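Long-range contact in protein induced by osmotic stress (Scheffersomyces stipitis, PDB 5YWN), which reduces ketones, haloketones among them, to alcohols asymmetrically, probably taking hydride from the nicotinamide cofactor NADPH, as an extended short-chain dehydrogenase/reductase relative of dihydroflavonol 4-reductase: residues T118-T123 with P183-S188. The protein carries 1 engineered substitution. Residues are numbered along the deposited sequence; the frame is centred on the assembly and turned at random.
Sequences TRVVYT and PNFALS. With NAP (NADP nicotinamide-adenine-dinucleotide phosphate), chain B.
Val120 and Phe185 meet where two neighbouring parallel strands of a Rossmann fold, 119-123 and the start of 186-192, begin to run side by side, and the pair illustrates how such a sheet is zipped from its backbone and packed on both faces. Methyl CG2 of Val120 sits over one face of the Phe185 ring, 3.6 Å from its centroid and 17° off the normal, a CH-pi contact; Pro183 CB lies against the opposite face. With CG of Phe185 between its backbone N and carbonyl carbon (chi1 58°), the ring runs forward beside the strand and turns a face to Val120. The other methyl, Val120 CG1, touches Leu187 CD1 at 3.9 Å, so one valine bridges two side chains of the adjacent segment.

Beneath these side chains, Val120 uses both its N-H and its C=O: Val120 N donates almost straight to Ala186 O (3.0 Å, 173°), while Val120 O accepts from Ser188 N. Tyr122 N to Ser188 O extends the parallel pattern, and Ala186 N to Thr118 O starts it, that donor standing out of the carbonyl plane.

Helices 91-113 and 159-181 pack against the face bearing Val120 and Leu187 and also touch the Phe185 ring, whereas helix 238-250 lies against the Arg119 and Val121 face. There the guanidinium of Arg119 is held through NH2 by Ala248 O and Lys251 O, and Ser188 OG also bonds to Ala248 O. Strand 119-123 leads into the cofactor site: Lys167, an NADP-binding residue, bonds to Thr123 O, and Thr123 CG2 comes within 3.3 Å of NADP O4D. On the Arg119 face, beside the middle of the paired strands, a water accepts from Arg119 NE at 2.7 Å and lies 3.1 Å from Ala186 O, to which it can donate.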
loop_
_atom_site.group_PDB
_atom_site.type_symbol
_atom_site.label_atom_id
_atom_site.label_comp_id
_atom_site.label_asym_id
_atom_site.label_seq_id
_atom_site.Cartn_x
_atom_site.Cartn_y
_atom_site.Cartn_z
ATOM N N THR A 118 2.068 -14.818 15.935
ATOM C CA THR A 118 0.673 -15.114 15.753
ATOM C C THR A 118 -0.062 -14.647 14.453
ATOM O O THR A 118 -0.989 -15.231 14.031
ATOM C CB THR A 118 -0.101 -14.682 16.991
ATOM O OG1 THR A 118 -0.132 -13.278 17.030
ATOM C CG2 THR A 118 0.575 -15.174 18.229
ATOM N N ARG A 119 0.318 -13.489 13.973
ATOM C CA ARG A 119 -0.330 -12.877 12.840
ATOM C C ARG A 119 0.656 -12.312 11.826
ATOM O O ARG A 119 1.612 -11.729 12.182
ATOM C CB ARG A 119 -1.356 -11.839 13.254
ATOM C CG ARG A 119 -2.458 -12.336 14.137
ATOM C CD ARG A 119 -3.498 -13.096 13.368
ATOM N NE ARG A 119 -4.426 -12.222 12.737
ATOM C CZ ARG A 119 -5.567 -11.854 13.263
ATOM N NH1 ARG A 119 -5.927 -12.328 14.400
ATOM N NH2 ARG A 119 -6.327 -11.021 12.643
ATOM N N VAL A 120 0.370 -12.554 10.572
ATOM C CA VAL A 120 1.048 -11.984 9.462
ATOM C C VAL A 120 0.041 -11.341 8.491
ATOM O O VAL A 120 -0.976 -11.917 8.183
ATOM C CB VAL A 120 1.897 -13.002 8.733
ATOM C CG1 VAL A 120 2.470 -12.423 7.461
ATOM C CG2 VAL A 120 2.936 -13.643 9.634
ATOM N N VAL A 121 0.370 -10.145 8.053
ATOM C CA VAL A 121 -0.415 -9.440 7.079
ATOM C C VAL A 121 0.452 -9.152 5.879
ATOM O O VAL A 121 1.490 -8.573 5.993
ATOM C CB VAL A 121 -0.984 -8.115 7.602
ATOM C CG1 VAL A 121 -1.882 -7.461 6.602
ATOM C CG2 VAL A 121 -1.613 -8.240 8.929
ATOM N N TYR A 122 -0.008 -9.562 4.726
ATOM C CA TYR A 122 0.676 -9.251 3.521
ATOM C C TYR A 122 -0.022 -8.108 2.785
ATOM O O TYR A 122 -1.177 -8.157 2.566
ATOM C CB TYR A 122 0.774 -10.463 2.628
ATOM C CG TYR A 122 1.371 -10.160 1.308
ATOM C CD1 TYR A 122 2.679 -9.784 1.213
ATOM C CD2 TYR A 122 0.620 -10.173 0.175
ATOM C CE1 TYR A 122 3.245 -9.484 0.030
ATOM C CE2 TYR A 122 1.168 -9.872 -1.019
ATOM C CZ TYR A 122 2.487 -9.507 -1.072
ATOM O OH TYR A 122 3.044 -9.178 -2.205
ATOM N N THR A 123 0.730 -7.102 2.409
ATOM C CA THR A 123 0.194 -5.994 1.664
ATOM C C THR A 123 0.173 -6.371 0.153
ATOM O O THR A 123 1.133 -6.347 -0.496
ATOM C CB THR A 123 0.963 -4.663 1.852
ATOM O OG1 THR A 123 1.177 -4.360 3.201
ATOM C CG2 THR A 123 0.248 -3.511 1.154
ATOM N N PRO A 183 2.033 -22.974 9.449
ATOM C CA PRO A 183 2.693 -22.138 10.440
ATOM C C PRO A 183 1.866 -21.844 11.658
ATOM O O PRO A 183 0.720 -22.042 11.674
ATOM C CB PRO A 183 2.965 -20.856 9.703
ATOM C CG PRO A 183 2.032 -20.829 8.619
ATOM C CD PRO A 183 1.559 -22.192 8.327
ATOM N N ASN A 184 2.535 -21.343 12.671
ATOM C CA ASN A 184 1.921 -20.876 13.872
ATOM C C ASN A 184 1.007 -19.671 13.649
ATOM O O ASN A 184 0.152 -19.472 14.383
ATOM C CB ASN A 184 2.941 -20.568 14.956
ATOM C CG ASN A 184 3.629 -21.814 15.499
ATOM O OD1 ASN A 184 3.253 -22.895 15.234
ATOM N ND2 ASN A 184 4.632 -21.611 16.241
ATOM N N PHE A 185 1.284 -18.867 12.653
ATOM C CA PHE A 185 0.531 -17.665 12.421
ATOM C C PHE A 185 -0.658 -17.837 11.507
ATOM O O PHE A 185 -0.663 -18.672 10.698
ATOM C CB PHE A 185 1.425 -16.571 11.891
ATOM C CG PHE A 185 2.134 -16.917 10.619
ATOM C CD1 PHE A 185 1.526 -16.795 9.408
ATOM C CD2 PHE A 185 3.418 -17.328 10.639
ATOM C CE1 PHE A 185 2.192 -17.090 8.251
ATOM C CE2 PHE A 185 4.096 -17.633 9.498
ATOM C CZ PHE A 185 3.486 -17.518 8.295
ATOM N N ALA A 186 -1.643 -16.996 11.681
ATOM C CA ALA A 186 -2.687 -16.781 10.724
ATOM C C ALA A 186 -2.349 -15.629 9.741
ATOM O O ALA A 186 -1.783 -14.637 10.101
ATOM C CB ALA A 186 -3.980 -16.522 11.411
ATOM N N LEU A 187 -2.739 -15.797 8.512
ATOM C CA LEU A 187 -2.433 -14.846 7.498
ATOM C C LEU A 187 -3.656 -14.090 7.075
ATOM O O LEU A 187 -4.715 -14.613 7.017
ATOM C CB LEU A 187 -1.819 -15.506 6.276
ATOM C CG LEU A 187 -1.554 -14.699 4.996
ATOM C CD1 LEU A 187 -0.553 -13.605 5.221
ATOM C CD2 LEU A 187 -1.122 -15.569 3.833
ATOM N N SER A 188 -3.445 -12.854 6.760
ATOM C CA SER A 188 -4.442 -12.056 6.119
ATOM C C SER A 188 -3.811 -11.092 5.119
ATOM O O SER A 188 -2.680 -10.809 5.226
ATOM C CB SER A 188 -5.293 -11.357 7.155
ATOM O OG SER A 188 -4.577 -10.451 7.889
HETATM P PA NAP B . 6.648 2.925 -2.000
HETATM O O1A NAP B . 6.237 4.205 -1.314
HETATM O O2A NAP B . 7.713 2.952 -3.070
HETATM O O5B NAP B . 7.096 1.869 -0.870
HETATM C C5B NAP B . 7.935 0.765 -1.203
HETATM C C4B NAP B . 8.932 0.518 -0.077
HETATM O O4B NAP B . 9.399 -0.834 -0.124
HETATM C C3B NAP B . 10.141 1.433 -0.190
HETATM O O3B NAP B . 10.250 2.275 0.962
HETATM C C2B NAP B . 11.351 0.527 -0.308
HETATM O O2B NAP B . 12.264 0.761 0.760
HETATM C C1B NAP B . 10.821 -0.899 -0.261
HETATM N N9A NAP B . 11.180 -1.617 -1.510
HETATM C C8A NAP B . 10.733 -1.316 -2.744
HETATM N N7A NAP B . 11.255 -2.169 -3.663
HETATM C C5A NAP B . 12.053 -3.037 -3.014
HETATM C C6A NAP B . 12.906 -4.190 -3.383
HETATM N N6A NAP B . 13.013 -4.598 -4.671
HETATM N N1A NAP B . 13.574 -4.820 -2.392
HETATM C C2A NAP B . 13.482 -4.431 -1.105
HETATM N N3A NAP B . 12.726 -3.391 -0.707
HETATM C C4A NAP B . 12.001 -2.668 -1.593
HETATM O O3 NAP B . 5.329 2.239 -2.618
HETATM P PN NAP B . 3.903 2.410 -1.893
HETATM O O1N NAP B . 2.975 3.133 -2.839
HETATM O O2N NAP B . 4.140 2.959 -0.505
HETATM O O5D NAP B . 3.394 0.889 -1.752
HETATM C C5D NAP B . 3.458 0.218 -0.495
HETATM C C4D NAP B . 2.968 -1.217 -0.649
HETATM O O4D NAP B . 1.543 -1.240 -0.783
HETATM C C3D NAP B . 3.562 -1.887 -1.878
HETATM O O3D NAP B . 4.381 -2.999 -1.503
HETATM C C2D NAP B . 2.389 -2.345 -2.721
HETATM O O2D NAP B . 2.434 -3.761 -2.928
HETATM C C1D NAP B . 1.135 -1.953 -1.954
HETATM N N1N NAP B . 0.273 -1.114 -2.793
HETATM C C2N NAP B . 0.406 0.219 -2.756
HETATM C C3N NAP B . -0.400 1.033 -3.543
HETATM C C7N NAP B . -0.245 2.524 -3.496
HETATM O O7N NAP B . -0.772 3.208 -4.358
HETATM N N7N NAP B . 0.467 3.065 -2.508
HETATM C C4N NAP B . -1.349 0.454 -4.372
HETATM C C5N NAP B . -1.467 -0.928 -4.393
HETATM C C6N NAP B . -0.636 -1.696 -3.586
HETATM P P2B NAP B . 13.442 1.848 0.605
HETATM O O1X NAP B . 14.518 1.356 1.544
HETATM O O2X NAP B . 13.810 1.779 -0.857
HETATM O O3X NAP B . 12.795 3.147 1.024
HETATM O O HOH W 1 -3.604 -12.100 10.129
#